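Local coordinates for thiamine-binding periplasmic protein (Escherichia coli, PDB 2QRY) that binds thiamine, thiamine phosphate and thiamine diphosphate with high affinity in the periplasm as the solute-binding component of the ThiBPQ ABC importer, at residues W115-V121 and V247-A251. Sequence-based numbering, arbitrary orientation.
Sequences WNNDTFV and VEVAA. With TPS (thiamin phosphate), chain E.
Trp-115 meets two valines of strand 243-252 obliquely with the six-membered part of its indole: CZ3 lies 3.7 Å from Val-247 CG1, and CH2 lies 3.4 Å from Val-249 CG1. With CG anti to the backbone N (chi1 -174°), the indole spans the loop to its far end, where NE1 donates to Phe-120 O, 2.9 Å away and close to the indole plane. Asn-117 folds the intervening turn: its OD1 accepts from Thr-119 N, an Asx turn, and from Phe-120 N, the two donors arriving from opposite faces of the amide. Thr-119 CG2 sits over the centre of the Phe-120 ring, whose CD1 approaches Ala-251 CB at 3.4 Å, while Phe-120 CB rests on Val-249 CG2. Val-121 forms an antiparallel hydrogen-bonded pair with Ala-250, nearly straight from Val-121 N to Ala-250 O (168°), more bent in return (143°). This pair opens the pairing of strands 121-133 and 243-252 in the mixed sheet of this solute-binding protein; Glu-248 on the latter belongs to the thiamin phosphate pocket, its OE1 bonded to Tyr-30. Leu-90 of helix 90-96 packs on Trp-115, Phe-120 and Val-249; across the sheet, Met-269 of helix 259-269 covers Val-121 and Ala-250.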
ATOM      1  N   TRP A 115       9.493 -13.509   5.425  1.00 39.05           N
ATOM      2  CA  TRP A 115       8.702 -12.848   6.441  1.00 40.11           C
ATOM      3  C   TRP A 115       8.726 -13.598   7.760  1.00 40.21           C
ATOM      4  O   TRP A 115       8.310 -14.752   7.839  1.00 39.58           O
ATOM      5  CB  TRP A 115       7.261 -12.691   5.954  1.00 40.90           C
ATOM      6  CG  TRP A 115       6.402 -11.886   6.878  1.00 40.63           C
ATOM      7  CD1 TRP A 115       5.673 -12.346   7.941  1.00 40.08           C
ATOM      8  CD2 TRP A 115       6.207 -10.470   6.840  1.00 39.76           C
ATOM      9  NE1 TRP A 115       5.036 -11.303   8.564  1.00 39.76           N
ATOM     10  CE2 TRP A 115       5.347 -10.138   7.911  1.00 40.11           C
ATOM     11  CE3 TRP A 115       6.678  -9.447   6.005  1.00 38.97           C
ATOM     12  CZ2 TRP A 115       4.944  -8.824   8.168  1.00 39.01           C
ATOM     13  CZ3 TRP A 115       6.280  -8.143   6.259  1.00 38.92           C
ATOM     14  CH2 TRP A 115       5.421  -7.843   7.332  1.00 39.63           C
ATOM     15  N   ASN A 116       9.223 -12.929   8.793  1.00 41.77           N
ATOM     16  CA  ASN A 116       9.293 -13.510  10.127  1.00 42.30           C
ATOM     17  C   ASN A 116       8.754 -12.484  11.112  1.00 41.38           C
ATOM     18  O   ASN A 116       9.470 -11.564  11.509  1.00 42.76           O
ATOM     19  CB  ASN A 116      10.736 -13.868  10.472  1.00 42.80           C
ATOM     20  N   ASN A 117       7.490 -12.632  11.494  1.00 39.60           N
ATOM     21  CA  ASN A 117       6.866 -11.709  12.437  1.00 37.91           C
ATOM     22  C   ASN A 117       5.687 -12.368  13.147  1.00 37.95           C
ATOM     23  O   ASN A 117       4.768 -12.879  12.508  1.00 36.13           O
ATOM     24  CB  ASN A 117       6.400 -10.438  11.712  1.00 36.41           C
ATOM     25  CG  ASN A 117       6.006  -9.327  12.673  1.00 34.60           C
ATOM     26  OD1 ASN A 117       4.976  -9.406  13.352  1.00 33.08           O
ATOM     27  ND2 ASN A 117       6.832  -8.292  12.743  1.00 31.67           N
ATOM     28  N   ASP A 118       5.727 -12.339  14.477  1.00 38.66           N
ATOM     29  CA  ASP A 118       4.693 -12.942  15.314  1.00 38.44           C
ATOM     30  C   ASP A 118       3.393 -12.144  15.387  1.00 38.43           C
ATOM     31  O   ASP A 118       2.342 -12.690  15.742  1.00 38.36           O
ATOM     32  CB  ASP A 118       5.243 -13.146  16.730  1.00 40.34           C
ATOM     33  N   THR A 119       3.460 -10.862  15.037  1.00 37.02           N
ATOM     34  CA  THR A 119       2.292  -9.992  15.125  1.00 35.36           C
ATOM     35  C   THR A 119       1.565  -9.631  13.829  1.00 34.08           C
ATOM     36  O   THR A 119       0.359  -9.851  13.701  1.00 32.22           O
ATOM     37  CB  THR A 119       2.679  -8.680  15.839  1.00 36.58           C
ATOM     38  OG1 THR A 119       3.260  -8.989  17.114  1.00 37.10           O
ATOM     39  CG2 THR A 119       1.453  -7.782  16.037  1.00 36.49           C
ATOM     40  N   PHE A 120       2.298  -9.066  12.878  1.00 32.71           N
ATOM     41  CA  PHE A 120       1.709  -8.630  11.614  1.00 31.68           C
ATOM     42  C   PHE A 120       1.743  -9.676  10.498  1.00 31.31           C
ATOM     43  O   PHE A 120       2.802 -10.172  10.116  1.00 31.35           O
ATOM     44  CB  PHE A 120       2.398  -7.335  11.185  1.00 29.78           C
ATOM     45  CG  PHE A 120       2.410  -6.292  12.265  1.00 30.44           C
ATOM     46  CD1 PHE A 120       1.251  -5.599  12.591  1.00 30.47           C
ATOM     47  CD2 PHE A 120       3.553  -6.072  13.021  1.00 31.07           C
ATOM     48  CE1 PHE A 120       1.224  -4.703  13.660  1.00 30.93           C
ATOM     49  CE2 PHE A 120       3.540  -5.179  14.093  1.00 32.10           C
ATOM     50  CZ  PHE A 120       2.372  -4.495  14.413  1.00 31.94           C
ATOM     51  N   VAL A 121       0.563  -9.989   9.978  1.00 30.62           N
ATOM     52  CA  VAL A 121       0.406 -10.978   8.922  1.00 30.49           C
ATOM     53  C   VAL A 121       0.226 -10.337   7.542  1.00 30.87           C
ATOM     54  O   VAL A 121      -0.677  -9.526   7.331  1.00 30.81           O
ATOM     55  CB  VAL A 121      -0.826 -11.874   9.195  1.00 28.91           C
ATOM     56  CG1 VAL A 121      -0.866 -13.025   8.203  1.00 28.71           C
ATOM     57  CG2 VAL A 121      -0.791 -12.390  10.622  1.00 30.68           C
ATOM     58  N   VAL A 247       4.702  -4.607   1.559  1.00 21.99           N
ATOM     59  CA  VAL A 247       4.036  -5.818   1.985  1.00 22.68           C
ATOM     60  C   VAL A 247       2.989  -5.306   2.951  1.00 23.44           C
ATOM     61  O   VAL A 247       3.321  -4.830   4.032  1.00 24.66           O
ATOM     62  CB  VAL A 247       4.981  -6.784   2.738  1.00 23.28           C
ATOM     63  CG1 VAL A 247       4.195  -7.982   3.230  1.00 20.43           C
ATOM     64  CG2 VAL A 247       6.120  -7.230   1.829  1.00 21.67           C
ATOM     65  N   GLU A 248       1.723  -5.373   2.556  1.00 23.97           N
ATOM     66  CA  GLU A 248       0.656  -4.902   3.429  1.00 23.78           C
ATOM     67  C   GLU A 248       0.394  -5.961   4.482  1.00 22.80           C
ATOM     68  O   GLU A 248       0.525  -7.152   4.216  1.00 22.84           O
ATOM     69  CB  GLU A 248      -0.616  -4.631   2.625  1.00 22.40           C
ATOM     70  CG  GLU A 248      -0.405  -3.690   1.462  1.00 20.93           C
ATOM     71  CD  GLU A 248      -1.705  -3.141   0.928  1.00 21.19           C
ATOM     72  OE1 GLU A 248      -2.133  -2.059   1.399  1.00 22.18           O
ATOM     73  OE2 GLU A 248      -2.307  -3.798   0.050  1.00 21.13           O
ATOM     74  N   VAL A 249       0.007  -5.528   5.671  1.00 23.01           N
ATOM     75  CA  VAL A 249      -0.232  -6.456   6.762  1.00 22.68           C
ATOM     76  C   VAL A 249      -1.469  -6.131   7.578  1.00 22.90           C
ATOM     77  O   VAL A 249      -2.075  -5.071   7.437  1.00 23.82           O
ATOM     78  CB  VAL A 249       0.969  -6.468   7.730  1.00 22.65           C
ATOM     79  CG1 VAL A 249       2.245  -6.788   6.972  1.00 23.13           C
ATOM     80  CG2 VAL A 249       1.096  -5.118   8.406  1.00 19.82           C
ATOM     81  N   ALA A 250      -1.830  -7.073   8.437  1.00 23.22           N
ATOM     82  CA  ALA A 250      -2.963  -6.928   9.330  1.00 22.75           C
ATOM     83  C   ALA A 250      -2.550  -7.515  10.685  1.00 23.65           C
ATOM     84  O   ALA A 250      -1.657  -8.367  10.755  1.00 23.11           O
ATOM     85  CB  ALA A 250      -4.163  -7.664   8.778  1.00 18.85           C
ATOM     86  N   ALA A 251      -3.184  -7.043  11.753  1.00 22.54           N
ATOM     87  CA  ALA A 251      -2.892  -7.534  13.090  1.00 23.01           C
ATOM     88  C   ALA A 251      -4.104  -7.321  13.989  1.00 25.02           C
ATOM     89  O   ALA A 251      -4.923  -6.426  13.744  1.00 24.23           O
ATOM     90  CB  ALA A 251      -1.691  -6.810  13.660  1.00 21.48           C
TER
HETATM   91  CM2 TPS E 400      -5.847   0.452 -10.152  1.00 16.66           C
HETATM   92  N3  TPS E 400      -3.675   0.047  -3.962  1.00 21.75           N
HETATM   93  C2  TPS E 400      -4.183   1.220  -4.283  1.00 22.35           C
HETATM   94  S1  TPS E 400      -3.968   2.177  -2.865  1.00 22.37           S
HETATM   95  C5  TPS E 400      -3.181   0.949  -1.864  1.00 21.14           C
HETATM   96  C4  TPS E 400      -3.149  -0.133  -2.717  1.00 21.84           C
HETATM   97  CM4 TPS E 400      -2.539  -1.458  -2.270  1.00 22.85           C
HETATM   98  C6  TPS E 400      -2.715   1.183  -0.461  1.00 23.99           C
HETATM   99  C7  TPS E 400      -3.223   2.605  -0.221  1.00 25.37           C
HETATM  100  O7  TPS E 400      -2.879   3.143   1.049  1.00 31.10           O
HETATM  101  N1A TPS E 400      -3.981   0.020  -8.609  1.00 18.69           N
HETATM  102  C2A TPS E 400      -5.302   0.050  -8.801  1.00 18.59           C
HETATM  103  N3A TPS E 400      -6.145  -0.267  -7.820  1.00 15.76           N
HETATM  104  C4A TPS E 400      -5.699  -0.630  -6.598  1.00 17.52           C
HETATM  105  N4A TPS E 400      -6.599  -0.949  -5.598  1.00 17.56           N
HETATM  106  C5A TPS E 400      -4.290  -0.672  -6.354  1.00 19.40           C
HETATM  107  C6A TPS E 400      -3.450  -0.328  -7.426  1.00 19.13           C
HETATM  108  C7A TPS E 400      -3.679  -1.069  -4.988  1.00 19.07           C
HETATM  109  P1  TPS E 400      -3.512   4.629   1.101  1.00 24.68           P
HETATM  110  O1  TPS E 400      -3.012   5.447  -0.123  1.00 27.25           O
HETATM  111  O2  TPS E 400      -3.170   5.354   2.466  1.00 31.77           O
HETATM  112  O3  TPS E 400      -5.047   4.504   0.997  1.00 24.66           O